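Local coordinates for glutathione S-transferase, N-terminal domain protein (Pseudomonas putida, PDB 4NAX), which binds one oxidized glutathione disulfide per subunit of its dimer and probably acts as a glutathione transferase, at residues A[153-156]-A[157-160]; A[165-168]-A[169-173]; A[184-187]-A[188-191]; A[206-209]-A[210-213]. All blocks are in the same frame, centred on the assembly; numbering follows the deposited sequence.

All four contacts are local, each joining consecutive turns or a turn and a loop within the helical C-terminal domain, so they follow one another along the chain and none nests or crosses. Interaction 1 lies midway along helix 148-168, and interaction 2 closes the turn where the same helix gives way to a loop. Interaction 3 sits in helix 180-193 beside the glutathione disulfide; interaction 4 starts helix 208-219. The last of these ties the group together: F207 packs on K158, D165 and L168 meet the first turn of helix 208-219, and V210 and V213 pack on V189 and F186. L168 also touches F186, joining interactions 2 and 3.

Interaction 1 of 4, residues A[153-156]-A[157-160]; sequences YVNE and SKRL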
loop_
_atom_site.group_PDB
_atom_site.type_symbol
_atom_site.label_atom_id
_atom_site.label_comp_id
_atom_site.label_asym_id
_atom_site.label_seq_id
_atom_site.Cartn_x
_atom_site.Cartn_y
_atom_site.Cartn_z
ATOM N N TYR A 153 -1.524 -17.941 -5.031
ATOM C CA TYR A 153 -0.980 -17.053 -4.001
ATOM C C TYR A 153 0.382 -17.517 -3.465
ATOM O O TYR A 153 1.261 -16.692 -3.180
ATOM C CB TYR A 153 -2.030 -16.763 -2.899
ATOM C CG TYR A 153 -3.234 -16.098 -3.542
ATOM C CD1 TYR A 153 -3.120 -14.849 -4.115
ATOM C CD2 TYR A 153 -4.435 -16.752 -3.667
ATOM C CE1 TYR A 153 -4.166 -14.257 -4.780
ATOM C CE2 TYR A 153 -5.491 -16.176 -4.343
ATOM C CZ TYR A 153 -5.355 -14.934 -4.902
ATOM O OH TYR A 153 -6.415 -14.410 -5.601
ATOM N N VAL A 154 0.594 -18.826 -3.410
ATOM C CA VAL A 154 1.905 -19.362 -3.066
ATOM C C VAL A 154 2.941 -18.967 -4.128
ATOM O O VAL A 154 4.035 -18.498 -3.813
ATOM C CB VAL A 154 1.861 -20.890 -2.894
ATOM C CG1 VAL A 154 3.256 -21.500 -2.834
ATOM C CG2 VAL A 154 1.071 -21.209 -1.640
ATOM N N ASN A 155 2.616 -19.185 -5.401
ATOM C CA ASN A 155 3.530 -18.856 -6.475
ATOM C C ASN A 155 3.824 -17.366 -6.505
ATOM O O ASN A 155 4.968 -16.955 -6.706
ATOM C CB ASN A 155 2.988 -19.359 -7.804
ATOM C CG ASN A 155 3.119 -20.871 -7.937
ATOM O OD1 ASN A 155 4.025 -21.480 -7.363
ATOM N ND2 ASN A 155 2.197 -21.490 -8.668
ATOM N N GLU A 156 2.805 -16.540 -6.284
ATOM C CA GLU A 156 3.035 -15.097 -6.252
ATOM C C GLU A 156 3.900 -14.693 -5.062
ATOM O O GLU A 156 4.777 -13.831 -5.183
ATOM C CB GLU A 156 1.717 -14.341 -6.279
ATOM C CG GLU A 156 1.843 -12.844 -6.136
ATOM C CD GLU A 156 2.657 -12.158 -7.220
ATOM O OE1 GLU A 156 3.038 -12.784 -8.246
ATOM O OE2 GLU A 156 2.959 -10.966 -7.018
ATOM N N SER A 157 3.678 -15.328 -3.911
ATOM C CA SER A 157 4.492 -15.049 -2.736
ATOM C C SER A 157 5.941 -15.456 -2.945
ATOM O O SER A 157 6.851 -14.751 -2.526
ATOM C CB SER A 157 3.890 -15.722 -1.497
ATOM O OG SER A 157 2.632 -15.134 -1.202
ATOM N N LYS A 158 6.162 -16.603 -3.597
ATOM C CA LYS A 158 7.512 -17.006 -3.989
ATOM C C LYS A 158 8.147 -15.969 -4.911
ATOM O O LYS A 158 9.321 -15.647 -4.755
ATOM C CB LYS A 158 7.502 -18.365 -4.683
ATOM C CG LYS A 158 7.210 -19.560 -3.820
ATOM C CD LYS A 158 7.182 -20.805 -4.725
ATOM C CE LYS A 158 7.174 -22.136 -4.009
ATOM N NZ LYS A 158 7.327 -23.234 -5.016
ATOM N N ARG A 159 7.390 -15.470 -5.879
ATOM C CA ARG A 159 7.906 -14.455 -6.807
ATOM C C ARG A 159 8.344 -13.195 -6.041
ATOM O O ARG A 159 9.433 -12.660 -6.243
ATOM C CB ARG A 159 6.868 -14.098 -7.888
ATOM C CG ARG A 159 7.437 -13.281 -9.034
ATOM C CD ARG A 159 6.346 -12.695 -9.911
ATOM N NE ARG A 159 5.568 -11.729 -9.153
ATOM C CZ ARG A 159 5.972 -10.497 -8.842
ATOM N NH1 ARG A 159 7.114 -10.006 -9.314
ATOM N NH2 ARG A 159 5.227 -9.744 -8.057
ATOM N N LEU A 160 7.501 -12.737 -5.126
ATOM C CA LEU A 160 7.806 -11.577 -4.279
ATOM C C LEU A 160 9.024 -11.807 -3.400
ATOM O O LEU A 160 9.873 -10.912 -3.257
ATOM C CB LEU A 160 6.593 -11.231 -3.389
ATOM C CG LEU A 160 5.366 -10.679 -4.128
ATOM C CD1 LEU A 160 4.123 -10.719 -3.253
ATOM C CD2 LEU A 160 5.596 -9.270 -4.627
#
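Within the long helix 148-168, the turn from Y153 to L160 carries an i to i+3 salt bridge between E156 and R159 on one side and a serine bonded back to the helix backbone on another. E156 leaves the backbone with CG opposite its own N (chi1 175°) and bends at the next bond, which lays its carboxylate alongside the arginine. R159 answers side-on, one nitrogen for each oxygen: NE gives its hydrogen to E156 OE1 at 2.9 Å and NH2 to E156 OE2 at 2.8 Å. Both bonds are nearly straight and lie close to the guanidinium plane, although they meet the syn sides of the carboxylate from somewhat outside its own plane, the two flat groups being turned 29° apart. Two bonds of this kind fix the rotation of the guanidinium, and the opposite charges suit a partly exposed helix face. S157 is buried, and its hydroxyl finds a partner without leaving the helix: OG donates to Y153 O at 2.9 Å. The same carbonyl takes the helical bond from S157 N, and the two donors arrive from opposite faces of its plane. A small residue is apt here, since S157 packs against F130 and V133 of helix 109-137, where L160 also rests on F121. R159 and Y153 reach the second subunit: R159 NH2 bonds N68 of that subunit, and Y153 OH bonds its Q132, so this part of helix 148-168 lies between helix 109-137 and the dimer partner.

Interaction 2 of 4, residues A[165-168]-A[169-173]; sequences DRHL and KGRQW
With its CG opposite the backbone N (chi1 177°), H167 swings its imidazole toward the loop, and R171, bent at chi3 (72°), folds back to lie over it. The CD methylene of R171 comes down on one ring face, 4.1 Å from the centroid of the H167 ring and toward its rim, a CH-pi contact. The guanidinium follows almost parallel to the imidazole, the two planes only 13° apart. R171 is held in this pose from two directions. Its NE donates to W173 O at 2.9 Å, almost head-on to that carbonyl though tilted from the guanidinium plane, while water 2 bridges R171 NH1 and H167 O from the guanidinium edge. A long, flat-ended side chain suits the place, giving aliphatic carbon to the ring and nitrogens to backbone and solvent. H167 NE2 itself bonds M174 O. The backbone makes this approach possible through a type II turn from L168 to R171, closed by R171 N to L168 O at 2.9 Å. Glycine suits G170, whose positive phi is easily reached without a side chain. The turn leads out of helix 148-168 into the loop before helix 180-193. L168 packs on F186 of that helix and on V213 of helix 208-219.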
loop_
_atom_site.group_PDB
_atom_site.type_symbol
_atom_site.label_atom_id
_atom_site.label_comp_id
_atom_site.label_asym_id
_atom_site.label_seq_id
_atom_site.Cartn_x
_atom_site.Cartn_y
_atom_site.Cartn_z
ATOM N N ASP A 165 14.863 -11.151 -2.362
ATOM C CA ASP A 165 16.124 -11.854 -2.209
ATOM C C ASP A 165 17.187 -11.276 -3.135
ATOM O O ASP A 165 18.336 -11.066 -2.735
ATOM C CB ASP A 165 15.920 -13.340 -2.484
ATOM C CG ASP A 165 17.043 -14.188 -1.966
ATOM O OD1 ASP A 165 17.216 -14.254 -0.739
ATOM O OD2 ASP A 165 17.739 -14.808 -2.802
ATOM N N ARG A 166 16.811 -11.045 -4.390
ATOM C CA ARG A 166 17.743 -10.488 -5.354
ATOM C C ARG A 166 18.135 -9.078 -4.943
ATOM O O ARG A 166 19.291 -8.663 -5.098
ATOM C CB ARG A 166 17.180 -10.520 -6.771
ATOM C CG ARG A 166 17.046 -11.947 -7.304
ATOM C CD ARG A 166 16.638 -11.988 -8.773
ATOM N NE ARG A 166 15.326 -11.376 -8.990
ATOM C CZ ARG A 166 14.151 -11.982 -8.810
ATOM N NH1 ARG A 166 13.021 -11.317 -9.027
ATOM N NH2 ARG A 166 14.095 -13.245 -8.426
ATOM N N HIS A 167 17.166 -8.314 -4.441
ATOM C CA HIS A 167 17.457 -6.952 -4.030
ATOM C C HIS A 167 18.451 -6.908 -2.859
ATOM O O HIS A 167 19.311 -6.032 -2.786
ATOM C CB HIS A 167 16.157 -6.234 -3.645
ATOM C CG HIS A 167 16.389 -4.854 -3.141
ATOM N ND1 HIS A 167 16.795 -3.833 -3.964
ATOM C CD2 HIS A 167 16.362 -4.347 -1.890
ATOM C CE1 HIS A 167 16.977 -2.743 -3.239
ATOM N NE2 HIS A 167 16.719 -3.031 -1.979
ATOM N N LEU A 168 18.290 -7.829 -1.920
ATOM C CA LEU A 168 19.059 -7.803 -0.675
ATOM C C LEU A 168 20.469 -8.386 -0.790
ATOM O O LEU A 168 21.285 -8.228 0.112
ATOM C CB LEU A 168 18.276 -8.513 0.437
ATOM C CG LEU A 168 17.051 -7.718 0.910
ATOM C CD1 LEU A 168 16.160 -8.611 1.756
ATOM C CD2 LEU A 168 17.452 -6.466 1.695
ATOM N N LYS A 169 20.758 -9.062 -1.887
ATOM C CA LYS A 169 22.111 -9.550 -2.097
ATOM C C LYS A 169 23.114 -8.404 -2.012
ATOM O O LYS A 169 22.970 -7.400 -2.684
ATOM C CB LYS A 169 22.237 -10.259 -3.441
ATOM C CG LYS A 169 23.612 -10.881 -3.605
ATOM C CD LYS A 169 23.667 -11.964 -4.654
ATOM C CE LYS A 169 25.045 -12.602 -4.656
ATOM N NZ LYS A 169 25.311 -13.399 -3.425
ATOM N N GLY A 170 24.114 -8.552 -1.147
ATOM C CA GLY A 170 25.131 -7.515 -0.969
ATOM C C GLY A 170 24.750 -6.332 -0.089
ATOM O O GLY A 170 25.532 -5.399 0.049
ATOM N N ARG A 171 23.547 -6.372 0.480
ATOM C CA ARG A 171 22.975 -5.253 1.247
ATOM C C ARG A 171 22.590 -5.694 2.647
ATOM O O ARG A 171 22.263 -6.859 2.867
ATOM C CB ARG A 171 21.639 -4.790 0.649
ATOM C CG ARG A 171 21.614 -4.378 -0.787
ATOM C CD ARG A 171 20.270 -3.754 -1.018
ATOM N NE ARG A 171 20.249 -2.466 -0.353
ATOM C CZ ARG A 171 20.344 -1.307 -0.991
ATOM N NH1 ARG A 171 20.462 -1.280 -2.318
ATOM N NH2 ARG A 171 20.343 -0.172 -0.305
ATOM N N GLN A 172 22.539 -4.735 3.562
ATOM C CA GLN A 172 22.002 -4.997 4.889
ATOM C C GLN A 172 20.489 -4.826 4.960
ATOM O O GLN A 172 19.821 -5.582 5.657
ATOM C CB GLN A 172 22.666 -4.081 5.927
ATOM C CG GLN A 172 24.171 -4.238 6.014
ATOM C CD GLN A 172 24.612 -5.681 6.191
ATOM O OE1 GLN A 172 25.444 -6.192 5.436
ATOM N NE2 GLN A 172 24.068 -6.337 7.194
ATOM N N TRP A 173 19.959 -3.828 4.250
ATOM C CA TRP A 173 18.563 -3.424 4.377
ATOM C C TRP A 173 17.984 -3.041 3.020
ATOM O O TRP A 173 18.688 -3.011 2.002
ATOM C CB TRP A 173 18.407 -2.270 5.378
ATOM C CG TRP A 173 18.896 -2.556 6.759
ATOM C CD1 TRP A 173 19.959 -1.968 7.384
ATOM C CD2 TRP A 173 18.310 -3.448 7.718
ATOM N NE1 TRP A 173 20.094 -2.470 8.653
ATOM C CE2 TRP A 173 19.096 -3.372 8.889
ATOM C CE3 TRP A 173 17.228 -4.332 7.689
ATOM C CZ2 TRP A 173 18.821 -4.129 10.029
ATOM C CZ3 TRP A 173 16.946 -5.088 8.837
ATOM C CH2 TRP A 173 17.740 -4.974 9.988
HETATM O O HOH W 1 21.536 -6.880 -4.975
HETATM O O HOH W 2 20.295 -3.886 -4.188
#

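Interaction 3 of 4, residues A[184-187]-A[188-191]; sequences AIFP and WVRN. With GDS (oxidized glutathione disulfide), chain C.
I185 and V189, a turn apart on helix 180-193, run side by side in the same direction, with I185 CG2 4.0 Å from V189 CG2. Beta-branched residues carry methyls close to the backbone, where they can pack on the next turn, and the CG2 of I185 also stands over the centre of the F186 ring. W188 extends elsewhere, to the bound glutathione disulfide, which the far end of its six-membered ring touches. W188 CZ2 lies 3.4 Å from the carboxylate oxygen OE4 of the disulfide, an approach oblique to the ring. W188 CH2 is 3.6 Å from the ligand's carbonyl oxygen O2. Tryptophan offers the ligand a wide carbon edge while its single N-H, bonded from NE1 to N30 OD1, sets the turn of the ring; N30 also bonds the ligand through ND2, so one asparagine positions both. P187 has no N-H to give to the preceding turn, and the helix is kinked there. Just beyond, W188 N makes a weak bond to I185 O, and A184 O is left buried with no partner; W188 CD1, at the indole edge, lies 3.9 Å from A184 O. The proline carbonyl is well used: P187 O accepts from N191 N at 3.0 Å and from water 3, which links it to R190 NH1. A helix of the C-terminal domain that brings an aromatic side chain to glutathione beside the thioredoxin-like domain, with P187 against V32 and I36 of helix 31-41, is in keeping with the glutathione transferase fold.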
loop_
_atom_site.group_PDB
_atom_site.type_symbol
_atom_site.label_atom_id
_atom_site.label_comp_id
_atom_site.label_asym_id
_atom_site.label_seq_id
_atom_site.Cartn_x
_atom_site.Cartn_y
_atom_site.Cartn_z
ATOM N N ALA A 184 8.107 -2.538 7.622
ATOM C CA ALA A 184 6.877 -2.979 6.975
ATOM C C ALA A 184 6.969 -4.417 6.455
ATOM O O ALA A 184 5.993 -5.156 6.505
ATOM C CB ALA A 184 6.535 -2.049 5.814
ATOM N N ILE A 185 8.131 -4.798 5.927
ATOM C CA ILE A 185 8.278 -6.068 5.226
ATOM C C ILE A 185 8.549 -7.268 6.137
ATOM O O ILE A 185 7.905 -8.309 6.015
ATOM C CB ILE A 185 9.401 -5.944 4.170
ATOM C CG1 ILE A 185 8.947 -5.046 3.020
ATOM C CG2 ILE A 185 9.856 -7.305 3.678
ATOM C CD1 ILE A 185 10.062 -4.568 2.122
ATOM N N PHE A 186 9.497 -7.130 7.060
ATOM C CA PHE A 186 9.962 -8.321 7.762
ATOM C C PHE A 186 8.963 -8.955 8.743
ATOM O O PHE A 186 8.970 -10.170 8.868
ATOM C CB PHE A 186 11.387 -8.099 8.326
ATOM C CG PHE A 186 12.379 -7.986 7.198
ATOM C CD1 PHE A 186 12.722 -9.112 6.469
ATOM C CD2 PHE A 186 12.875 -6.764 6.795
ATOM C CE1 PHE A 186 13.531 -9.012 5.344
ATOM C CE2 PHE A 186 13.691 -6.645 5.687
ATOM C CZ PHE A 186 14.018 -7.774 4.966
ATOM N N PRO A 187 8.065 -8.170 9.370
ATOM C CA PRO A 187 7.011 -8.855 10.148
ATOM C C PRO A 187 6.146 -9.753 9.297
ATOM O O PRO A 187 5.605 -10.763 9.791
ATOM C CB PRO A 187 6.202 -7.701 10.752
ATOM C CG PRO A 187 7.215 -6.574 10.854
ATOM C CD PRO A 187 7.991 -6.706 9.555
ATOM N N TRP A 188 5.952 -9.379 8.033
ATOM C CA TRP A 188 5.171 -10.218 7.123
ATOM C C TRP A 188 5.926 -11.475 6.690
ATOM O O TRP A 188 5.326 -12.540 6.563
ATOM C CB TRP A 188 4.693 -9.411 5.917
ATOM C CG TRP A 188 3.306 -8.889 6.116
ATOM C CD1 TRP A 188 2.905 -7.603 6.333
ATOM C CD2 TRP A 188 2.128 -9.690 6.122
ATOM N NE1 TRP A 188 1.524 -7.558 6.443
ATOM C CE2 TRP A 188 1.032 -8.833 6.306
ATOM C CE3 TRP A 188 1.898 -11.064 5.983
ATOM C CZ2 TRP A 188 -0.269 -9.293 6.336
ATOM C CZ3 TRP A 188 0.610 -11.523 6.038
ATOM C CH2 TRP A 188 -0.470 -10.638 6.202
ATOM N N VAL A 189 7.224 -11.341 6.429
ATOM C CA VAL A 189 8.034 -12.514 6.136
ATOM C C VAL A 189 7.976 -13.486 7.330
ATOM O O VAL A 189 7.747 -14.700 7.158
ATOM C CB VAL A 189 9.485 -12.135 5.780
ATOM C CG1 VAL A 189 10.307 -13.387 5.518
ATOM C CG2 VAL A 189 9.574 -11.205 4.567
ATOM N N ARG A 190 8.163 -12.953 8.541
ATOM C CA ARG A 190 8.035 -13.778 9.746
ATOM C C ARG A 190 6.671 -14.475 9.805
ATOM O O ARG A 190 6.584 -15.678 10.078
ATOM C CB ARG A 190 8.225 -12.928 10.995
ATOM C CG ARG A 190 7.980 -13.686 12.288
ATOM C CD ARG A 190 8.143 -12.804 13.507
ATOM N NE ARG A 190 7.763 -13.482 14.736
ATOM C CZ ARG A 190 6.584 -13.370 15.347
ATOM N NH1 ARG A 190 5.628 -12.574 14.892
ATOM N NH2 ARG A 190 6.368 -14.054 16.451
ATOM N N ASN A 191 5.602 -13.729 9.564
ATOM C CA ASN A 191 4.274 -14.306 9.675
ATOM C C ASN A 191 4.054 -15.454 8.693
ATOM O O ASN A 191 3.420 -16.458 9.032
ATOM C CB ASN A 191 3.200 -13.240 9.469
ATOM C CG ASN A 191 1.934 -13.550 10.224
ATOM O OD1 ASN A 191 1.978 -13.788 11.423
ATOM N ND2 ASN A 191 0.809 -13.526 9.540
HETATM N N1 GDS C . -10.780 -10.187 6.801
HETATM C CA1 GDS C . -9.481 -10.858 6.781
HETATM C C1 GDS C . -9.520 -12.086 5.899
HETATM O OE1 GDS C . -8.431 -12.515 5.449
HETATM O OE2 GDS C . -10.607 -12.646 5.638
HETATM C CB1 GDS C . -9.096 -11.258 8.211
HETATM C CG1 GDS C . -7.610 -11.590 8.399
HETATM C CD1 GDS C . -6.741 -10.375 8.193
HETATM O O1 GDS C . -7.175 -9.257 8.400
HETATM N N2 GDS C . -5.509 -10.621 7.766
HETATM C CA2 GDS C . -4.513 -9.584 7.584
HETATM C C2 GDS C . -4.102 -9.474 6.141
HETATM O O2 GDS C . -3.973 -10.474 5.443
HETATM C CB2 GDS C . -3.279 -9.891 8.433
HETATM S SG2 GDS C . -3.527 -9.769 10.201
HETATM N N3 GDS C . -3.842 -8.250 5.688
HETATM C CA3 GDS C . -3.448 -7.997 4.312
HETATM C C3 GDS C . -2.522 -6.814 4.134
HETATM O OE3 GDS C . -2.524 -6.275 3.007
HETATM O OE4 GDS C . -1.782 -6.509 5.075
HETATM N N4 GDS C . -8.448 -7.250 10.262
HETATM C CA4 GDS C . -9.753 -7.120 10.874
HETATM C C4 GDS C . -10.882 -7.541 9.975
HETATM O OE5 GDS C . -12.065 -7.503 10.426
HETATM O OE6 GDS C . -10.594 -7.958 8.824
HETATM C C5 GDS C . -7.484 -6.379 10.527
HETATM O O5 GDS C . -7.668 -5.417 11.265
HETATM C CA5 GDS C . -6.126 -6.640 9.912
HETATM N N5 GDS C . -5.547 -5.390 9.429
HETATM C CB5 GDS C . -5.232 -7.271 10.981
HETATM S SG5 GDS C . -3.541 -7.574 10.467
HETATM C CA6 GDS C . -3.904 -2.240 6.038
HETATM C C6 GDS C . -2.744 -1.762 6.859
HETATM O OE7 GDS C . -2.985 -1.224 7.967
HETATM O OE8 GDS C . -1.594 -1.919 6.385
HETATM N N6 GDS C . -3.579 -2.106 4.603
HETATM C CB6 GDS C . -4.226 -3.695 6.380
HETATM C CG6 GDS C . -4.697 -3.840 7.831
HETATM C CD6 GDS C . -5.195 -5.224 8.151
HETATM O O6 GDS C . -5.229 -6.122 7.302
HETATM O O HOH W 3 5.313 -10.855 12.631
#

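Interaction 4 of 4, residues A[206-209]-A[210-213]; sequences QFKE and VQRV
E209 OE2 is gripped twice by R212, which comes side-on and spends two nitrogens on this single oxygen. NH2 makes the shorter bond, 2.8 Å from R212 NH2 to E209 OE2, arriving nearly in line with the carboxylate C-O bond; R212 NE reaches E209 OE2 at 3.2 Å on the syn side and is more bent, at 137°. Because only one oxygen is shared, the carboxylate need not lie flat against the guanidinium, and the planes stand 51° apart. E209 turns at both of its first two torsions (chi1 -50°), a compact shape that keeps the acid close to the helix, while R212 bends at chi3 to come back to it. V213 CG2 lies 3.5 Å above the R212 guanidinium plane, toward its rim. R212 also reaches the end of helix 148-168 and the turn after it: NH1 bonds R171 O, and NH2 makes a weak bond to L168 O. This is the opening of helix 208-219, with F207 at the N-cap position and Q211 N bonded to F207 O at 3.0 Å. D165 OD1 accepts from V210 N and, weakly, from E209 N, so an acid of the neighbouring helix serves N-H groups of the first turn. On the buried side, F207 CB meets V210 CB at 4.0 Å, and the F207 ring packs on L161. V210, compact and branched, packs against L164 of helix 148-168 and V189 of helix 180-193.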
loop_
_atom_site.group_PDB
_atom_site.type_symbol
_atom_site.label_atom_id
_atom_site.label_comp_id
_atom_site.label_asym_id
_atom_site.label_seq_id
_atom_site.Cartn_x
_atom_site.Cartn_y
_atom_site.Cartn_z
ATOM N N GLN A 206 15.345 -21.403 -0.002
ATOM C CA GLN A 206 16.076 -20.925 -1.171
ATOM C C GLN A 206 16.405 -19.421 -1.131
ATOM O O GLN A 206 17.227 -18.954 -1.917
ATOM C CB GLN A 206 15.349 -21.291 -2.464
ATOM C CG GLN A 206 14.184 -20.407 -2.840
ATOM C CD GLN A 206 13.333 -21.025 -3.937
ATOM O OE1 GLN A 206 13.791 -21.176 -5.066
ATOM N NE2 GLN A 206 12.087 -21.380 -3.612
ATOM N N PHE A 207 15.782 -18.660 -0.231
ATOM C CA PHE A 207 15.964 -17.207 -0.186
ATOM C C PHE A 207 16.928 -16.836 0.926
ATOM O O PHE A 207 16.532 -16.410 2.014
ATOM C CB PHE A 207 14.605 -16.516 -0.029
ATOM C CG PHE A 207 13.599 -16.936 -1.081
ATOM C CD1 PHE A 207 13.755 -16.545 -2.416
ATOM C CD2 PHE A 207 12.516 -17.736 -0.750
ATOM C CE1 PHE A 207 12.858 -16.961 -3.379
ATOM C CE2 PHE A 207 11.606 -18.137 -1.708
ATOM C CZ PHE A 207 11.776 -17.746 -3.024
ATOM N N LYS A 208 18.210 -17.050 0.651
ATOM C CA LYS A 208 19.238 -16.918 1.683
ATOM C C LYS A 208 19.421 -15.489 2.145
ATOM O O LYS A 208 19.758 -15.242 3.309
ATOM C CB LYS A 208 20.581 -17.459 1.190
ATOM C CG LYS A 208 20.559 -18.943 0.831
ATOM C CD LYS A 208 20.139 -19.811 2.013
ATOM C CE LYS A 208 20.607 -21.251 1.880
ATOM N NZ LYS A 208 19.949 -21.941 0.738
ATOM N N GLU A 209 19.193 -14.543 1.243
ATOM C CA GLU A 209 19.354 -13.135 1.606
ATOM C C GLU A 209 18.185 -12.676 2.479
ATOM O O GLU A 209 18.374 -11.976 3.473
ATOM C CB GLU A 209 19.488 -12.237 0.377
ATOM C CG GLU A 209 20.525 -12.703 -0.646
ATOM C CD GLU A 209 21.925 -12.812 -0.072
ATOM O OE1 GLU A 209 22.678 -13.704 -0.508
ATOM O OE2 GLU A 209 22.272 -12.014 0.814
ATOM N N VAL A 210 16.974 -13.073 2.114
ATOM C CA VAL A 210 15.811 -12.779 2.947
ATOM C C VAL A 210 15.983 -13.397 4.340
ATOM O O VAL A 210 15.695 -12.760 5.348
ATOM C CB VAL A 210 14.516 -13.283 2.305
ATOM C CG1 VAL A 210 13.325 -12.986 3.199
ATOM C CG2 VAL A 210 14.297 -12.636 0.940
ATOM N N GLN A 211 16.478 -14.641 4.400
ATOM C CA GLN A 211 16.719 -15.297 5.687
ATOM C C GLN A 211 17.711 -14.512 6.537
ATOM O O GLN A 211 17.502 -14.313 7.732
ATOM C CB GLN A 211 17.278 -16.700 5.483
ATOM C CG GLN A 211 16.286 -17.713 4.954
ATOM C CD GLN A 211 16.959 -19.018 4.580
ATOM O OE1 GLN A 211 16.648 -19.617 3.553
ATOM N NE2 GLN A 211 17.909 -19.447 5.403
ATOM N N ARG A 212 18.801 -14.078 5.912
ATOM C CA ARG A 212 19.833 -13.327 6.608
ATOM C C ARG A 212 19.291 -12.030 7.197
ATOM O O ARG A 212 19.534 -11.713 8.366
ATOM C CB ARG A 212 20.994 -13.032 5.665
ATOM C CG ARG A 212 22.023 -12.049 6.192
ATOM C CD ARG A 212 23.181 -11.893 5.213
ATOM N NE ARG A 212 22.705 -11.386 3.920
ATOM C CZ ARG A 212 22.448 -10.108 3.656
ATOM N NH1 ARG A 212 22.642 -9.168 4.569
ATOM N NH2 ARG A 212 21.976 -9.762 2.470
ATOM N N VAL A 213 18.574 -11.266 6.383
ATOM C CA VAL A 213 18.083 -9.962 6.829
ATOM C C VAL A 213 16.937 -10.127 7.851
ATOM O O VAL A 213 16.874 -9.388 8.840
ATOM C CB VAL A 213 17.716 -9.073 5.631
ATOM C CG1 VAL A 213 17.155 -7.747 6.109
ATOM C CG2 VAL A 213 18.959 -8.839 4.783
#